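PDB 3PRL: NADP-dependent glyceraldehyde-3-phosphate dehydrogenase from Bacillus halodurans, which probably oxidises glyceraldehyde 3-phosphate to 3-phosphoglycerate with NADP(+) as electron acceptor, without taking up inorganic phosphate. Local coordinates for residues 345-350 and 369-374; 262-267 and 442-447; 94-99 and 324-329. All coordinates share one frame; numbering follows the deposited sequence.

Contact 1: 345-350 and 369-374; sequences GLIDDA and SPTLLD
I347 and T371 point their side chains at each other tip to tip, and this pair is part of the packing of helix 337-352 on strand 367-374 in the alpha/beta catalytic domain of an aldehyde dehydrogenase. Helix and strand segments run in nearly the same direction, 27° apart, with their axes 10.4 Å from each other, so residues one helical turn apart (I347 and A350) can face residues two apart on the strand (T371 and L373).

The isoleucine CG1 stands anti to the carbonyl carbon (chi1 -68°), and an extended chi2 of 161° carries CD1 straight out to the threonine. There CD1 meets both branches of T371, lying 3.7 Å from OG1 and 3.8 Å from CG2. The methyl CG2 of T371, anti to its own backbone N, also touches I347 CG1 at 4.1 Å. Threonine suits the spot because its two branches do different work: CG2 gives the isoleucine an apolar surface, while OG1 is hydrogen-bonded to the carbonyl oxygen of G360, the S369 carbonyl oxygen being a second acceptor within reach of that one proton. The buried hydroxyl is thereby provided for beside a hydrocarbon neighbour.

One turn on, the backbones are about as far apart, and the helix offers a smaller side chain. A350 and L373 have their CA atoms 8.1 Å apart, a separation that the single methyl of alanine and the branched end of leucine can span together. V391 of the neighbouring strand packs against both I347 and T371, and L357 against T371 and L373, continuing the apolar layer. The leucine divides its two methyls between partners: CD2 comes loosely to I347 CG2, whereas CD1 turns to A350 CB, 4.1 Å away.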
loop_
_atom_site.group_PDB
_atom_site.type_symbol
_atom_site.label_atom_id
_atom_site.label_comp_id
_atom_site.label_asym_id
_atom_site.label_seq_id
_atom_site.Cartn_x
_atom_site.Cartn_y
_atom_site.Cartn_z
ATOM N N GLY D 345 -17.903 -11.053 45.435
ATOM C CA GLY D 345 -16.824 -11.877 45.987
ATOM C C GLY D 345 -15.436 -11.290 45.807
ATOM O O GLY D 345 -14.555 -11.500 46.652
ATOM N N LEU D 346 -15.239 -10.574 44.698
ATOM C CA LEU D 346 -14.003 -9.834 44.439
ATOM C C LEU D 346 -13.803 -8.686 45.430
ATOM O O LEU D 346 -12.688 -8.481 45.921
ATOM C CB LEU D 346 -13.959 -9.310 42.986
ATOM C CG LEU D 346 -13.247 -10.148 41.905
ATOM C CD1 LEU D 346 -13.764 -11.576 41.833
ATOM C CD2 LEU D 346 -13.350 -9.505 40.525
ATOM N N ILE D 347 -14.881 -7.945 45.702
ATOM C CA ILE D 347 -14.874 -6.868 46.703
ATOM C C ILE D 347 -14.552 -7.431 48.092
ATOM O O ILE D 347 -13.564 -7.023 48.708
ATOM C CB ILE D 347 -16.209 -6.073 46.711
ATOM C CG1 ILE D 347 -16.357 -5.284 45.406
ATOM C CG2 ILE D 347 -16.283 -5.134 47.930
ATOM C CD1 ILE D 347 -17.778 -4.846 45.086
ATOM N N ASP D 348 -15.372 -8.379 48.553
ATOM C CA ASP D 348 -15.146 -9.124 49.808
ATOM C C ASP D 348 -13.659 -9.471 50.028
ATOM O O ASP D 348 -13.024 -8.927 50.935
ATOM C CB ASP D 348 -15.968 -10.421 49.829
ATOM C CG ASP D 348 -17.462 -10.192 50.020
ATOM O OD1 ASP D 348 -18.218 -11.158 49.774
ATOM O OD2 ASP D 348 -17.897 -9.088 50.426
ATOM N N ASP D 349 -13.118 -10.359 49.184
ATOM C CA ASP D 349 -11.718 -10.808 49.258
ATOM C C ASP D 349 -10.727 -9.662 49.451
ATOM O O ASP D 349 -9.749 -9.792 50.201
ATOM C CB ASP D 349 -11.327 -11.606 48.004
ATOM C CG ASP D 349 -9.862 -12.003 48.004
ATOM O OD1 ASP D 349 -9.521 -13.004 48.679
ATOM O OD2 ASP D 349 -9.055 -11.308 47.345
ATOM N N ALA D 350 -10.994 -8.557 48.762
ATOM C CA ALA D 350 -10.177 -7.355 48.831
ATOM C C ALA D 350 -10.292 -6.679 50.189
ATOM O O ALA D 350 -9.282 -6.325 50.786
ATOM C CB ALA D 350 -10.551 -6.388 47.712
ATOM N N SER D 369 -23.656 -0.383 43.335
ATOM C CA SER D 369 -23.032 0.934 43.452
ATOM C C SER D 369 -21.648 0.899 42.826
ATOM O O SER D 369 -20.972 -0.127 42.902
ATOM C CB SER D 369 -22.914 1.354 44.923
ATOM O OG SER D 369 -24.111 1.940 45.391
ATOM N N PRO D 370 -21.223 2.003 42.185
ATOM C CA PRO D 370 -19.846 1.957 41.720
ATOM C C PRO D 370 -18.954 1.813 42.953
ATOM O O PRO D 370 -19.160 2.495 43.963
ATOM C CB PRO D 370 -19.649 3.307 41.029
ATOM C CG PRO D 370 -20.728 4.199 41.582
ATOM C CD PRO D 370 -21.869 3.304 41.913
ATOM N N THR D 371 -18.002 0.894 42.877
ATOM C CA THR D 371 -17.204 0.552 44.030
ATOM C C THR D 371 -15.752 0.950 43.801
ATOM O O THR D 371 -15.126 0.524 42.822
ATOM C CB THR D 371 -17.358 -0.952 44.399
ATOM O OG1 THR D 371 -18.750 -1.276 44.522
ATOM C CG2 THR D 371 -16.681 -1.244 45.717
ATOM N N LEU D 372 -15.240 1.791 44.702
ATOM C CA LEU D 372 -13.844 2.217 44.669
ATOM C C LEU D 372 -13.060 1.637 45.837
ATOM O O LEU D 372 -13.430 1.819 47.009
ATOM C CB LEU D 372 -13.728 3.744 44.650
ATOM C CG LEU D 372 -12.384 4.322 44.184
ATOM C CD1 LEU D 372 -12.093 3.959 42.726
ATOM C CD2 LEU D 372 -12.368 5.822 44.362
ATOM N N LEU D 373 -11.974 0.941 45.503
ATOM C CA LEU D 373 -11.082 0.357 46.495
ATOM C C LEU D 373 -9.693 0.947 46.364
ATOM O O LEU D 373 -9.214 1.183 45.254
ATOM C CB LEU D 373 -11.015 -1.161 46.328
ATOM C CG LEU D 373 -12.328 -1.945 46.247
ATOM C CD1 LEU D 373 -12.088 -3.293 45.593
ATOM C CD2 LEU D 373 -12.974 -2.108 47.635
ATOM N N ASP D 374 -9.045 1.178 47.499
ATOM C CA ASP D 374 -7.692 1.731 47.521
ATOM C C ASP D 374 -6.744 0.736 48.174
ATOM O O ASP D 374 -7.187 -0.260 48.747
ATOM C CB ASP D 374 -7.662 3.096 48.232
ATOM C CG ASP D 374 -6.451 3.956 47.841
ATOM O OD1 ASP D 374 -5.556 3.476 47.104
ATOM O OD2 ASP D 374 -6.394 5.126 48.283
#

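Contact 2: 262-267 and 442-447; sequences GKDPAI and AKTERG
D264 and T444 meet through a hydrogen bond that ties strand 264-268, in the mixed sheet of the aldehyde dehydrogenase catalytic domain, to the irregular chain following strand 437-440. The two side chains cross obliquely.

From the backbone outward, the aspartate CB is directed at the threonine and lies 4.0 Å from T444 CG2, a small apolar touch beside the polar bond. CG stands anti to the carbonyl carbon (chi1 -56°), which swings the carboxylate across to the hydroxyl. Its two oxygens then part company. OD1 accepts the backbone N-H of Q415, on the adjacent strand 415-419. OD2 accepts a hydrogen bond from T444 OG1 at 3.0 Å and another from the backbone N-H of A295. A buried carboxylate is thus supplied with three donors from three separate parts of the chain, which explains why an acidic residue can sit here. With an alanine here, the donors would probably be left without the carboxylate oxygens they bond, OD1 for the Q415 amide and OD2 for the T444 hydroxyl and the A295 amide, and the junction of these chain segments would be less firmly held.

Threonine fits because OG1 can donate while CG2 packs beside the aspartate and the neighbouring strand. The surroundings are close to the active site: the side chain of D264 is about 11 Å from that of E259, the predicted active-site residue, with which R446 forms a salt bridge. T444 OG1 approaches OD2 on the anti side of the carboxylate, 34° out of its plane.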
loop_
_atom_site.group_PDB
_atom_site.type_symbol
_atom_site.label_atom_id
_atom_site.label_comp_id
_atom_site.label_asym_id
_atom_site.label_seq_id
_atom_site.Cartn_x
_atom_site.Cartn_y
_atom_site.Cartn_z
ATOM N N GLY D 262 -10.142 -8.421 29.223
ATOM C CA GLY D 262 -9.047 -7.511 29.491
ATOM C C GLY D 262 -8.923 -7.222 30.962
ATOM O O GLY D 262 -9.873 -7.393 31.724
ATOM N N LYS D 263 -7.728 -6.822 31.375
ATOM C CA LYS D 263 -7.590 -6.084 32.632
ATOM C C LYS D 263 -6.720 -4.857 32.335
ATOM O O LYS D 263 -5.555 -4.791 32.761
ATOM C CB LYS D 263 -7.011 -6.987 33.723
ATOM C CG LYS D 263 -7.132 -6.470 35.166
ATOM C CD LYS D 263 -8.479 -6.789 35.833
ATOM C CE LYS D 263 -8.438 -6.373 37.306
ATOM N NZ LYS D 263 -9.702 -6.617 38.080
ATOM N N ASP D 264 -7.266 -3.911 31.559
ATOM C CA ASP D 264 -6.485 -2.744 31.116
ATOM C C ASP D 264 -5.992 -1.927 32.325
ATOM O O ASP D 264 -6.779 -1.553 33.181
ATOM C CB ASP D 264 -7.264 -1.827 30.132
ATOM C CG ASP D 264 -7.785 -2.556 28.890
ATOM O OD1 ASP D 264 -7.176 -3.561 28.437
ATOM O OD2 ASP D 264 -8.828 -2.112 28.351
ATOM N N PRO D 265 -4.675 -1.690 32.408
ATOM C CA PRO D 265 -4.148 -0.824 33.464
ATOM C C PRO D 265 -4.185 0.643 33.094
ATOM O O PRO D 265 -4.087 1.002 31.910
ATOM C CB PRO D 265 -2.694 -1.269 33.597
ATOM C CG PRO D 265 -2.346 -1.818 32.208
ATOM C CD PRO D 265 -3.611 -2.461 31.724
ATOM N N ALA D 266 -4.339 1.485 34.108
ATOM C CA ALA D 266 -4.106 2.900 33.950
ATOM C C ALA D 266 -2.818 3.157 34.707
ATOM O O ALA D 266 -2.705 2.813 35.879
ATOM C CB ALA D 266 -5.238 3.687 34.541
ATOM N N ILE D 267 -1.837 3.725 34.017
ATOM C CA ILE D 267 -0.579 4.087 34.660
ATOM C C ILE D 267 -0.531 5.600 34.801
ATOM O O ILE D 267 -0.678 6.320 33.808
ATOM C CB ILE D 267 0.626 3.544 33.868
ATOM C CG1 ILE D 267 0.471 2.018 33.695
ATOM C CG2 ILE D 267 1.931 3.928 34.553
ATOM C CD1 ILE D 267 1.612 1.312 32.975
ATOM N N ALA D 442 -5.145 9.250 27.550
ATOM C CA ALA D 442 -6.560 9.037 27.251
ATOM C C ALA D 442 -6.903 7.622 27.672
ATOM O O ALA D 442 -6.002 6.806 27.904
ATOM C CB ALA D 442 -6.830 9.213 25.770
ATOM N N LYS D 443 -8.202 7.347 27.767
ATOM C CA LYS D 443 -8.680 6.063 28.255
ATOM C C LYS D 443 -8.461 4.985 27.200
ATOM O O LYS D 443 -8.087 5.293 26.060
ATOM C CB LYS D 443 -10.161 6.148 28.655
ATOM C CG LYS D 443 -11.138 6.475 27.510
ATOM C CD LYS D 443 -12.480 6.964 28.057
ATOM C CE LYS D 443 -13.565 7.059 26.989
ATOM N NZ LYS D 443 -14.791 7.825 27.467
ATOM N N THR D 444 -8.679 3.727 27.582
ATOM C CA THR D 444 -8.646 2.646 26.595
ATOM C C THR D 444 -10.020 2.558 25.935
ATOM O O THR D 444 -11.036 2.788 26.567
ATOM C CB THR D 444 -8.223 1.260 27.177
ATOM O OG1 THR D 444 -9.076 0.911 28.269
ATOM C CG2 THR D 444 -6.799 1.305 27.689
ATOM N N GLU D 445 -10.035 2.227 24.652
ATOM C CA GLU D 445 -11.293 2.032 23.928
ATOM C C GLU D 445 -10.997 1.279 22.654
ATOM O O GLU D 445 -9.879 1.309 22.139
ATOM C CB GLU D 445 -11.977 3.370 23.594
ATOM C CG GLU D 445 -11.325 4.106 22.429
ATOM C CD GLU D 445 -11.783 5.539 22.285
ATOM O OE1 GLU D 445 -13.019 5.788 22.344
ATOM O OE2 GLU D 445 -10.887 6.407 22.116
ATOM N N ARG D 446 -12.026 0.629 22.140
ATOM C CA ARG D 446 -11.930 -0.112 20.906
ATOM C C ARG D 446 -11.792 0.852 19.725
ATOM O O ARG D 446 -10.945 0.662 18.851
ATOM C CB ARG D 446 -13.178 -0.977 20.748
ATOM C CG ARG D 446 -13.002 -2.078 19.734
ATOM C CD ARG D 446 -14.272 -2.272 18.942
ATOM N NE ARG D 446 -14.062 -3.085 17.743
ATOM C CZ ARG D 446 -14.124 -4.410 17.710
ATOM N NH1 ARG D 446 -13.940 -5.040 16.557
ATOM N NH2 ARG D 446 -14.351 -5.109 18.818
ATOM N N GLY D 447 -12.628 1.888 19.704
ATOM C CA GLY D 447 -12.652 2.831 18.590
ATOM C C GLY D 447 -11.410 3.706 18.495
ATOM O O GLY D 447 -10.400 3.435 19.151
#

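Contact 3: 94-99 and 324-329; sequences LIMHEV and SPEDDA
The carbonyl oxygen of M96 makes van der Waals contacts with two ring carbons of P325, CB at 3.4 Å and CG at 3.5 Å, where the end of helix 88-98 meets a turn between helices 303-317 and 337-352; no hydrogen bond crosses between the segments. In the aldehyde dehydrogenase fold this joins the coenzyme-binding domain to the catalytic domain. Proline suits the site, because its compact ring presents carbons to the helix backbone and M96 CB packs on P325 CB as well.

M96 sets CG between its backbone N and carbonyl carbon (chi1 50°), and further bends bring SD to within 3.8 Å of E326 CA. Its methyl CE lies over one face of the H97 ring, toward the rim, so the flexible methionine fills in between ring and turn. H97 and E326 cross at about a right angle, their ring and carboxylate planes 61° apart. NE2 and OE1 are not in contact, but a protonated ring would probably feel a mild attraction. L40 of strand 39-44 packs on H97 too. The nearest meeting of histidine and glutamate is through a carbon: H97 NE2 to E326 CG, 3.9 Å.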
loop_
_atom_site.group_PDB
_atom_site.type_symbol
_atom_site.label_atom_id
_atom_site.label_comp_id
_atom_site.label_asym_id
_atom_site.label_seq_id
_atom_site.Cartn_x
_atom_site.Cartn_y
_atom_site.Cartn_z
ATOM N N LEU D 94 -34.827 -1.659 22.520
ATOM C CA LEU D 94 -34.725 -3.096 22.769
ATOM C C LEU D 94 -33.403 -3.390 23.464
ATOM O O LEU D 94 -33.360 -4.091 24.474
ATOM C CB LEU D 94 -34.853 -3.902 21.470
ATOM C CG LEU D 94 -35.231 -5.379 21.579
ATOM C CD1 LEU D 94 -36.668 -5.567 22.019
ATOM C CD2 LEU D 94 -35.027 -6.069 20.250
ATOM N N ILE D 95 -32.327 -2.824 22.934
ATOM C CA ILE D 95 -31.021 -2.944 23.585
ATOM C C ILE D 95 -31.038 -2.490 25.059
ATOM O O ILE D 95 -30.619 -3.250 25.931
ATOM C CB ILE D 95 -29.899 -2.223 22.815
ATOM C CG1 ILE D 95 -29.778 -2.781 21.394
ATOM C CG2 ILE D 95 -28.585 -2.369 23.581
ATOM C CD1 ILE D 95 -28.889 -1.938 20.464
ATOM N N MET D 96 -31.517 -1.276 25.349
ATOM C CA MET D 96 -31.492 -0.814 26.756
ATOM C C MET D 96 -32.211 -1.775 27.709
ATOM O O MET D 96 -31.696 -2.052 28.785
ATOM C CB MET D 96 -31.920 0.653 26.980
ATOM C CG MET D 96 -33.203 1.086 26.360
ATOM S SD MET D 96 -34.209 2.210 27.363
ATOM C CE MET D 96 -35.811 1.648 26.801
ATOM N N HIS D 97 -33.356 -2.313 27.294
ATOM C CA HIS D 97 -34.080 -3.278 28.128
ATOM C C HIS D 97 -33.324 -4.608 28.243
ATOM O O HIS D 97 -33.059 -5.071 29.354
ATOM C CB HIS D 97 -35.504 -3.538 27.606
ATOM C CG HIS D 97 -36.483 -2.441 27.896
ATOM N ND1 HIS D 97 -37.226 -1.830 26.909
ATOM C CD2 HIS D 97 -36.853 -1.855 29.060
ATOM C CE1 HIS D 97 -38.007 -0.911 27.447
ATOM N NE2 HIS D 97 -37.798 -0.903 28.751
ATOM N N GLU D 98 -32.982 -5.194 27.088
ATOM C CA GLU D 98 -32.517 -6.594 26.979
ATOM C C GLU D 98 -31.194 -6.853 27.688
ATOM O O GLU D 98 -31.011 -7.902 28.316
ATOM C CB GLU D 98 -32.385 -7.007 25.498
ATOM C CG GLU D 98 -32.638 -8.494 25.217
ATOM C CD GLU D 98 -32.209 -8.940 23.816
ATOM O OE1 GLU D 98 -31.946 -8.079 22.936
ATOM O OE2 GLU D 98 -32.119 -10.172 23.581
ATOM N N VAL D 99 -30.263 -5.908 27.539
ATOM C CA VAL D 99 -28.944 -6.031 28.140
ATOM C C VAL D 99 -28.699 -4.962 29.215
ATOM O O VAL D 99 -27.587 -4.834 29.746
ATOM C CB VAL D 99 -27.831 -6.129 27.060
ATOM C CG1 VAL D 99 -28.139 -7.273 26.086
ATOM C CG2 VAL D 99 -27.659 -4.810 26.297
ATOM N N SER D 324 -32.024 2.629 36.734
ATOM C CA SER D 324 -32.431 1.830 35.563
ATOM C C SER D 324 -31.954 2.362 34.175
ATOM O O SER D 324 -31.692 3.565 34.014
ATOM C CB SER D 324 -33.949 1.617 35.584
ATOM O OG SER D 324 -34.642 2.804 35.263
ATOM N N PRO D 325 -31.810 1.455 33.174
ATOM C CA PRO D 325 -31.364 1.865 31.830
ATOM C C PRO D 325 -32.250 2.915 31.142
ATOM O O PRO D 325 -31.747 3.731 30.365
ATOM C CB PRO D 325 -31.370 0.545 31.027
ATOM C CG PRO D 325 -32.133 -0.445 31.886
ATOM C CD PRO D 325 -31.869 -0.014 33.292
ATOM N N GLU D 326 -33.545 2.883 31.432
ATOM C CA GLU D 326 -34.510 3.793 30.830
ATOM C C GLU D 326 -34.232 5.230 31.266
ATOM O O GLU D 326 -34.394 6.166 30.491
ATOM C CB GLU D 326 -35.939 3.393 31.202
ATOM C CG GLU D 326 -36.270 1.906 31.014
ATOM C CD GLU D 326 -36.026 1.080 32.270
ATOM O OE1 GLU D 326 -37.012 0.630 32.904
ATOM O OE2 GLU D 326 -34.854 0.892 32.641
ATOM N N ASP D 327 -33.788 5.388 32.507
ATOM C CA ASP D 327 -33.469 6.703 33.042
ATOM C C ASP D 327 -32.095 7.247 32.629
ATOM O O ASP D 327 -31.757 8.374 32.989
ATOM C CB ASP D 327 -33.604 6.704 34.577
ATOM C CG ASP D 327 -35.028 6.413 35.050
ATOM O OD1 ASP D 327 -35.986 6.552 34.256
ATOM O OD2 ASP D 327 -35.182 6.035 36.230
ATOM N N ASP D 328 -31.302 6.459 31.892
ATOM C CA ASP D 328 -29.967 6.901 31.457
ATOM C C ASP D 328 -28.963 7.044 32.615
ATOM O O ASP D 328 -28.082 7.913 32.575
ATOM C CB ASP D 328 -30.057 8.245 30.710
ATOM C CG ASP D 328 -29.735 8.131 29.249
ATOM O OD1 ASP D 328 -28.706 7.515 28.907
ATOM O OD2 ASP D 328 -30.508 8.683 28.435
ATOM N N ALA D 329 -29.099 6.216 33.647
ATOM C CA ALA D 329 -28.115 6.194 34.736
ATOM C C ALA D 329 -26.729 5.788 34.223
ATOM O O ALA D 329 -26.607 5.030 33.247
ATOM C CB ALA D 329 -28.573 5.262 35.857
#

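How the contacts relate
Contacts 1 and 2 are buried and belong to the same catalytic-domain sheet, though to different strands, 367-374 and 264-268, and their centres are 20 Å apart. Contact 3 is only partly buried and joins that domain to the coenzyme-binding one, with its centre 24 Å from each of the others. The chemistry follows the place. Contact 1, a helix on a strand, relies on aliphatic branches; contact 2, where loop and strand meet nearer the active site, relies on a shared carboxylate; contact 3 mixes proline, methionine and histidine packing with no hydrogen bond between its segments. None of the three touches another directly.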